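Local coordinates for phosphoribosylaminoimidazole-succinocarboxamide synthase (Ehrlichia chaffeensis str. Arkansas, PDB 3KRE), which catalyses the ATP-dependent joining of L-aspartate to a carboxylated aminoimidazole ribotide, yielding SAICAR in de novo purine biosynthesis, at residues E66-F77 with Y250-P261. Residues are numbered along the deposited sequence; the frame is centred on the assembly and turned at random.
Sequences EKGILNNYISSF and YREVAHKLNAIP. With EDO (1,2-ethanediol), chain H.
Pro-261 lays its CD over one face of the Tyr-73 ring, 3.5 Å from the centroid and 17° off the ring normal, a CH-pi contact suited to the proline's rigid, polarised methylene. Ile-260 CG1 approaches the same ring obliquely, 4.0 Å from Tyr-73 CD2. The Phe-77 ring lies obliquely against the chain end, CZ 3.2 Å from Leu-257 O. The Tyr-250 ring has Asn-71 at its edge and takes Lys-67 CG obliquely; Tyr-250 OH is hydrogen-bonded to Asp-221, while Lys-67 NZ forms a salt bridge with Asp-221 and a hydrogen bond to Glu-52 O. The long Arg-251 chain, bent at chi3, carries its charge to Glu-66, the N-cap residue of helix 67-84, in a salt bridge (NH2 to OE1 3.0 Å). Glu-66 OE1 lies in the guanidinium plane, while the N-H reaches it from above the carboxylate plane. Segments 67-77 and 250-257 run roughly parallel, crossing at 32°, and helix 246-257 ends in a Schellman motif at Asn-258, whose positive phi suits asparagine. That reversal brings Ala-259 back against the first helix, its small CB 3.8 Å from Phe-77 CB. Between the two helices, branching lets Leu-70 and Ile-74 each reach two partners: Leu-70 CD1 meets Tyr-250 CB and CD2 Ile-260 CD1, while Ile-74 (chi1 -68°, CG1 anti to the carbonyl carbon) extends CD1 to Val-253 CG1 and turns CG2 to Leu-257 CD1. A water donates to both Tyr-73 O and Ala-259 O.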
ATOM      1  N   GLU A  66     -15.658   9.376   3.794  1.00  5.42           N
ATOM      2  CA  GLU A  66     -15.593   8.635   2.518  1.00  7.87           C
ATOM      3  C   GLU A  66     -14.214   8.112   2.093  1.00  6.68           C
ATOM      4  O   GLU A  66     -14.136   7.341   1.114  1.00  6.56           O
ATOM      5  CB  GLU A  66     -16.194   9.475   1.390  1.00  9.58           C
ATOM      6  CG  GLU A  66     -16.703   8.697   0.260  1.00 14.45           C
ATOM      7  CD  GLU A  66     -17.274   9.546  -0.870  1.00 22.36           C
ATOM      8  OE1 GLU A  66     -17.353  10.794  -0.748  1.00 24.63           O
ATOM      9  OE2 GLU A  66     -17.644   8.924  -1.892  1.00 26.63           O
ATOM     10  N   LYS A  67     -13.147   8.478   2.805  1.00  5.87           N
ATOM     11  CA  LYS A  67     -11.796   8.074   2.400  1.00  6.87           C
ATOM     12  C   LYS A  67     -11.693   6.557   2.371  1.00  5.53           C
ATOM     13  O   LYS A  67     -11.105   5.979   1.457  1.00  5.41           O
ATOM     14  CB  LYS A  67     -10.764   8.683   3.335  1.00  7.09           C
ATOM     15  CG  LYS A  67      -9.399   8.081   3.352  1.00 13.43           C
ATOM     16  CD  LYS A  67      -8.728   8.437   4.657  1.00 14.65           C
ATOM     17  CE  LYS A  67      -7.549   7.615   4.879  1.00 15.91           C
ATOM     18  NZ  LYS A  67      -7.814   6.269   5.416  1.00 10.97           N
ATOM     19  N   GLY A  68     -12.303   5.888   3.340  1.00  4.62           N
ATOM     20  CA  GLY A  68     -12.253   4.422   3.350  1.00  5.09           C
ATOM     21  C   GLY A  68     -12.981   3.744   2.227  1.00  4.70           C
ATOM     22  O   GLY A  68     -12.573   2.679   1.753  1.00  4.08           O
ATOM     23  N   ILE A  69     -14.108   4.327   1.834  1.00  5.19           N
ATOM     24  CA  ILE A  69     -14.863   3.812   0.727  1.00  5.48           C
ATOM     25  C   ILE A  69     -14.021   3.889  -0.534  1.00  5.06           C
ATOM     26  O   ILE A  69     -13.898   2.921  -1.287  1.00  4.99           O
ATOM     27  CB  ILE A  69     -16.198   4.578   0.569  1.00  5.03           C
ATOM     28  CG1 ILE A  69     -17.109   4.265   1.775  1.00  7.78           C
ATOM     29  CG2 ILE A  69     -16.874   4.221  -0.779  1.00  5.88           C
ATOM     30  CD1 ILE A  69     -18.391   5.098   1.843  1.00  8.56           C
ATOM     31  N   LEU A  70     -13.428   5.050  -0.781  1.00  4.71           N
ATOM     32  CA  LEU A  70     -12.614   5.195  -1.969  1.00  5.09           C
ATOM     33  C   LEU A  70     -11.377   4.288  -1.944  1.00  5.77           C
ATOM     34  O   LEU A  70     -11.038   3.667  -2.957  1.00  4.97           O
ATOM     35  CB  LEU A  70     -12.228   6.661  -2.193  1.00  5.86           C
ATOM     36  CG  LEU A  70     -13.376   7.620  -2.424  1.00  5.47           C
ATOM     37  CD1 LEU A  70     -12.774   9.043  -2.497  1.00  4.78           C
ATOM     38  CD2 LEU A  70     -14.136   7.243  -3.716  1.00  5.71           C
ATOM     39  N   ASN A  71     -10.749   4.143  -0.775  1.00  5.01           N
ATOM     40  CA  ASN A  71      -9.585   3.266  -0.637  1.00  5.32           C
ATOM     41  C   ASN A  71      -9.955   1.795  -0.865  1.00  5.37           C
ATOM     42  O   ASN A  71      -9.237   1.055  -1.560  1.00  5.63           O
ATOM     43  CB  ASN A  71      -8.889   3.454   0.737  1.00  5.43           C
ATOM     44  CG  ASN A  71      -8.041   4.708   0.810  1.00  7.42           C
ATOM     45  OD1 ASN A  71      -7.488   5.048   1.873  1.00 11.94           O
ATOM     46  ND2 ASN A  71      -7.945   5.400  -0.278  1.00  3.98           N
ATOM     47  N   ASN A  72     -11.118   1.394  -0.357  1.00  5.21           N
ATOM     48  CA  ASN A  72     -11.644   0.063  -0.600  1.00  5.73           C
ATOM     49  C   ASN A  72     -11.806  -0.218  -2.101  1.00  5.15           C
ATOM     50  O   ASN A  72     -11.318  -1.229  -2.630  1.00  5.62           O
ATOM     51  CB  ASN A  72     -12.976  -0.098   0.135  1.00  5.45           C
ATOM     52  CG  ASN A  72     -13.576  -1.454  -0.049  1.00  7.36           C
ATOM     53  OD1 ASN A  72     -12.875  -2.485   0.083  1.00  5.12           O
ATOM     54  ND2 ASN A  72     -14.871  -1.490  -0.354  1.00  7.30           N
ATOM     55  N   TYR A  73     -12.490   0.688  -2.787  1.00  6.25           N
ATOM     56  CA  TYR A  73     -12.684   0.556  -4.236  1.00  6.07           C
ATOM     57  C   TYR A  73     -11.375   0.600  -5.025  1.00  5.62           C
ATOM     58  O   TYR A  73     -11.157  -0.229  -5.904  1.00  6.40           O
ATOM     59  CB  TYR A  73     -13.631   1.605  -4.769  1.00  6.60           C
ATOM     60  CG  TYR A  73     -15.067   1.444  -4.309  1.00  6.87           C
ATOM     61  CD1 TYR A  73     -15.641   0.171  -4.215  1.00 12.62           C
ATOM     62  CD2 TYR A  73     -15.868   2.544  -4.078  1.00 10.67           C
ATOM     63  CE1 TYR A  73     -16.944   0.006  -3.852  1.00 13.89           C
ATOM     64  CE2 TYR A  73     -17.195   2.397  -3.707  1.00 11.31           C
ATOM     65  CZ  TYR A  73     -17.721   1.106  -3.587  1.00 15.09           C
ATOM     66  OH  TYR A  73     -19.049   0.875  -3.249  1.00 14.87           O
ATOM     67  N   ILE A  74     -10.500   1.540  -4.705  1.00  4.78           N
ATOM     68  CA  ILE A  74      -9.221   1.642  -5.398  1.00  5.16           C
ATOM     69  C   ILE A  74      -8.364   0.399  -5.147  1.00  5.45           C
ATOM     70  O   ILE A  74      -7.798  -0.172  -6.087  1.00  6.30           O
ATOM     71  CB  ILE A  74      -8.429   2.927  -4.989  1.00  4.46           C
ATOM     72  CG1 ILE A  74      -9.160   4.133  -5.509  1.00  4.89           C
ATOM     73  CG2 ILE A  74      -6.996   2.888  -5.542  1.00  5.87           C
ATOM     74  CD1 ILE A  74      -8.734   5.513  -4.847  1.00  3.20           C
ATOM     75  N   SER A  75      -8.276  -0.032  -3.907  1.00  6.18           N
ATOM     76  CA  SER A  75      -7.439  -1.207  -3.587  1.00  7.59           C
ATOM     77  C   SER A  75      -7.943  -2.508  -4.221  1.00  7.20           C
ATOM     78  O   SER A  75      -7.161  -3.272  -4.824  1.00  6.71           O
ATOM     79  CB  SER A  75      -7.296  -1.352  -2.066  1.00  8.20           C
ATOM     80  OG  SER A  75      -6.282  -2.281  -1.762  1.00  6.66           O
ATOM     81  N   SER A  76      -9.246  -2.774  -4.090  1.00  6.56           N
ATOM     82  CA  SER A  76      -9.833  -3.933  -4.740  0.50  6.02           C
ATOM     83  C   SER A  76      -9.571  -3.885  -6.256  1.00  6.08           C
ATOM     84  O   SER A  76      -9.195  -4.900  -6.835  1.00  5.22           O
ATOM     85  CB  SER A  76     -11.328  -4.038  -4.417  0.50  6.33           C
ATOM     86  OG  SER A  76     -12.035  -2.874  -4.801  0.50  4.03           O
ATOM     87  N   PHE A  77      -9.743  -2.703  -6.871  1.00  5.48           N
ATOM     88  CA  PHE A  77      -9.493  -2.525  -8.283  1.00  5.23           C
ATOM     89  C   PHE A  77      -8.062  -2.864  -8.655  1.00  5.70           C
ATOM     90  O   PHE A  77      -7.820  -3.605  -9.610  1.00  6.20           O
ATOM     91  CB  PHE A  77      -9.844  -1.080  -8.717  1.00  5.22           C
ATOM     92  CG  PHE A  77      -9.633  -0.815 -10.165  1.00  6.53           C
ATOM     93  CD1 PHE A  77     -10.625  -1.120 -11.100  1.00 10.19           C
ATOM     94  CD2 PHE A  77      -8.439  -0.276 -10.606  1.00  6.12           C
ATOM     95  CE1 PHE A  77     -10.429  -0.865 -12.432  1.00 10.55           C
ATOM     96  CE2 PHE A  77      -8.228  -0.047 -11.921  1.00  9.35           C
ATOM     97  CZ  PHE A  77      -9.218  -0.333 -12.845  1.00 11.65           C
ATOM     98  N   TYR A 250      -8.415  11.790  -3.618  1.00  5.60           N
ATOM     99  CA  TYR A 250      -8.697  10.348  -3.621  1.00  6.19           C
ATOM    100  C   TYR A 250      -9.802  10.041  -4.632  1.00  6.07           C
ATOM    101  O   TYR A 250      -9.734   9.029  -5.325  1.00  4.99           O
ATOM    102  CB  TYR A 250      -9.145   9.860  -2.250  1.00  6.11           C
ATOM    103  CG  TYR A 250      -8.069   9.786  -1.179  1.00  6.75           C
ATOM    104  CD1 TYR A 250      -7.948   8.660  -0.388  1.00  7.37           C
ATOM    105  CD2 TYR A 250      -7.153  10.814  -0.980  1.00 12.85           C
ATOM    106  CE1 TYR A 250      -6.963   8.561   0.610  1.00  8.47           C
ATOM    107  CE2 TYR A 250      -6.158  10.722   0.020  1.00 10.69           C
ATOM    108  CZ  TYR A 250      -6.102   9.607   0.823  1.00  8.95           C
ATOM    109  OH  TYR A 250      -5.126   9.519   1.789  1.00  6.45           O
ATOM    110  N   ARG A 251     -10.797  10.916  -4.725  1.00  6.16           N
ATOM    111  CA  ARG A 251     -11.879  10.725  -5.694  1.00  7.63           C
ATOM    112  C   ARG A 251     -11.398  10.875  -7.127  1.00  7.13           C
ATOM    113  O   ARG A 251     -11.824  10.133  -8.020  1.00  6.15           O
ATOM    114  CB  ARG A 251     -13.049  11.677  -5.456  1.00  8.56           C
ATOM    115  CG  ARG A 251     -14.351  11.158  -6.053  1.00 12.28           C
ATOM    116  CD  ARG A 251     -15.498  12.121  -5.823  1.00 18.11           C
ATOM    117  NE  ARG A 251     -15.888  12.137  -4.408  1.00 21.47           N
ATOM    118  CZ  ARG A 251     -15.800  13.175  -3.582  1.00 24.68           C
ATOM    119  NH1 ARG A 251     -15.339  14.356  -3.990  1.00 29.85           N
ATOM    120  NH2 ARG A 251     -16.203  13.033  -2.331  1.00 23.04           N
ATOM    121  N   GLU A 252     -10.493  11.813  -7.368  1.00  7.10           N
ATOM    122  CA  GLU A 252      -9.883  11.897  -8.697  1.00  6.61           C
ATOM    123  C   GLU A 252      -9.185  10.590  -9.102  1.00  6.91           C
ATOM    124  O   GLU A 252      -9.315  10.126 -10.255  1.00  5.54           O
ATOM    125  CB  GLU A 252      -8.916  13.091  -8.750  1.00  7.34           C
ATOM    126  CG  GLU A 252      -8.147  13.285 -10.068  1.00  8.55           C
ATOM    127  CD  GLU A 252      -7.453  14.656 -10.215  1.00 11.61           C
ATOM    128  OE1 GLU A 252      -7.844  15.632  -9.517  1.00 15.20           O
ATOM    129  OE2 GLU A 252      -6.549  14.769 -11.074  1.00 10.12           O
ATOM    130  N   VAL A 253      -8.439   9.989  -8.172  1.00  6.16           N
ATOM    131  CA  VAL A 253      -7.761   8.732  -8.468  1.00  6.56           C
ATOM    132  C   VAL A 253      -8.844   7.678  -8.802  1.00  6.23           C
ATOM    133  O   VAL A 253      -8.749   6.959  -9.821  1.00  5.44           O
ATOM    134  CB  VAL A 253      -6.891   8.241  -7.297  1.00  6.99           C
ATOM    135  CG1 VAL A 253      -6.309   6.806  -7.584  1.00  4.40           C
ATOM    136  CG2 VAL A 253      -5.781   9.258  -6.999  1.00  5.53           C
ATOM    137  N   ALA A 254      -9.876   7.601  -7.968  1.00  6.15           N
ATOM    138  CA  ALA A 254     -10.947   6.631  -8.226  1.00  5.32           C
ATOM    139  C   ALA A 254     -11.637   6.838  -9.567  1.00  5.03           C
ATOM    140  O   ALA A 254     -11.927   5.874 -10.300  1.00  5.12           O
ATOM    141  CB  ALA A 254     -11.966   6.628  -7.114  1.00  5.04           C
ATOM    142  N   HIS A 255     -11.914   8.086  -9.889  1.00  4.90           N
ATOM    143  CA  HIS A 255     -12.564   8.379 -11.147  1.00  4.94           C
ATOM    144  C   HIS A 255     -11.736   8.024 -12.335  1.00  5.65           C
ATOM    145  O   HIS A 255     -12.240   7.432 -13.282  1.00  7.33           O
ATOM    146  CB  HIS A 255     -12.949   9.840 -11.225  1.00  5.06           C
ATOM    147  CG  HIS A 255     -14.081  10.205 -10.334  1.00  6.13           C
ATOM    148  ND1 HIS A 255     -14.402  11.508 -10.033  1.00  6.56           N
ATOM    149  CD2 HIS A 255     -14.987   9.431  -9.688  1.00  9.07           C
ATOM    150  CE1 HIS A 255     -15.448  11.522  -9.226  1.00  8.92           C
ATOM    151  NE2 HIS A 255     -15.831  10.273  -9.013  1.00  9.13           N
ATOM    152  N   LYS A 256     -10.468   8.436 -12.319  1.00  6.69           N
ATOM    153  CA  LYS A 256      -9.547   8.150 -13.433  1.00  6.51           C
ATOM    154  C   LYS A 256      -9.298   6.662 -13.616  1.00  6.21           C
ATOM    155  O   LYS A 256      -9.162   6.191 -14.750  1.00  5.10           O
ATOM    156  CB  LYS A 256      -8.230   8.873 -13.208  1.00  6.23           C
ATOM    157  CG  LYS A 256      -8.387  10.358 -13.444  1.00  9.28           C
ATOM    158  CD  LYS A 256      -7.059  11.061 -13.364  1.00 12.83           C
ATOM    159  CE  LYS A 256      -7.008  12.185 -14.386  1.00 16.22           C
ATOM    160  NZ  LYS A 256      -5.680  12.239 -14.940  1.00 15.51           N
ATOM    161  N   LEU A 257      -9.283   5.903 -12.518  1.00  6.00           N
ATOM    162  CA  LEU A 257      -9.179   4.466 -12.592  1.00  6.44           C
ATOM    163  C   LEU A 257     -10.480   3.744 -13.014  1.00  7.93           C
ATOM    164  O   LEU A 257     -10.427   2.559 -13.418  1.00  7.59           O
ATOM    165  CB  LEU A 257      -8.706   3.900 -11.250  1.00  6.12           C
ATOM    166  CG  LEU A 257      -7.251   4.183 -10.887  1.00  5.87           C
ATOM    167  CD1 LEU A 257      -6.947   3.587  -9.518  1.00  4.95           C
ATOM    168  CD2 LEU A 257      -6.293   3.571 -11.893  1.00  6.65           C
ATOM    169  N   ASN A 258     -11.617   4.439 -12.923  1.00  7.59           N
ATOM    170  CA  ASN A 258     -12.941   3.812 -13.072  1.00  8.28           C
ATOM    171  C   ASN A 258     -13.126   2.705 -12.040  1.00  9.03           C
ATOM    172  O   ASN A 258     -13.639   1.625 -12.353  1.00  8.93           O
ATOM    173  CB  ASN A 258     -13.142   3.265 -14.493  1.00  9.49           C
ATOM    174  CG  ASN A 258     -14.594   3.038 -14.837  1.00 11.47           C
ATOM    175  OD1 ASN A 258     -15.504   3.592 -14.202  1.00 11.27           O
ATOM    176  ND2 ASN A 258     -14.835   2.213 -15.876  1.00 14.84           N
ATOM    177  N   ALA A 259     -12.726   3.001 -10.802  1.00  7.83           N
ATOM    178  CA  ALA A 259     -12.709   2.000  -9.736  1.00  8.99           C
ATOM    179  C   ALA A 259     -14.015   1.848  -8.986  1.00  9.58           C
ATOM    180  O   ALA A 259     -14.157   0.907  -8.214  1.00 10.46           O
ATOM    181  CB  ALA A 259     -11.579   2.299  -8.735  1.00  8.21           C
ATOM    182  N   ILE A 260     -14.941   2.787  -9.141  1.00 11.00           N
ATOM    183  CA  ILE A 260     -16.169   2.774  -8.351  1.00 12.28           C
ATOM    184  C   ILE A 260     -17.205   1.971  -9.139  1.00 14.69           C
ATOM    185  O   ILE A 260     -17.511   2.318 -10.276  1.00 13.62           O
ATOM    186  CB  ILE A 260     -16.683   4.204  -8.078  1.00 12.35           C
ATOM    187  CG1 ILE A 260     -15.680   4.966  -7.211  1.00 13.25           C
ATOM    188  CG2 ILE A 260     -18.026   4.206  -7.333  1.00 12.48           C
ATOM    189  CD1 ILE A 260     -16.047   6.456  -7.027  1.00 14.86           C
ATOM    190  N   PRO A 261     -17.729   0.890  -8.552  1.00 17.27           N
ATOM    191  CA  PRO A 261     -18.780   0.122  -9.236  1.00 19.63           C
ATOM    192  C   PRO A 261     -20.123   0.849  -9.342  1.00 21.36           C
ATOM    193  O   PRO A 261     -20.405   1.778  -8.572  1.00 21.30           O
ATOM    194  CB  PRO A 261     -18.928  -1.140  -8.373  1.00 19.72           C
ATOM    195  CG  PRO A 261     -18.280  -0.860  -7.102  1.00 19.63           C
ATOM    196  CD  PRO A 261     -17.417   0.359  -7.213  1.00 18.11           C
TER
HETATM  197  C1  EDO H 304      -6.949  16.785  -6.555  1.00 21.52           C
HETATM  198  O1  EDO H 304      -6.862  17.602  -7.734  1.00 21.25           O
HETATM  199  C2  EDO H 304      -7.376  17.545  -5.302  1.00 20.25           C
HETATM  200  O2  EDO H 304      -8.475  18.419  -5.620  1.00 20.41           O
HETATM  201  O   HOH W   1     -16.857   9.971  -3.924  1.00 32.14           O
HETATM  202  O   HOH W   2     -13.382  -1.512  -7.204  1.00  9.09           O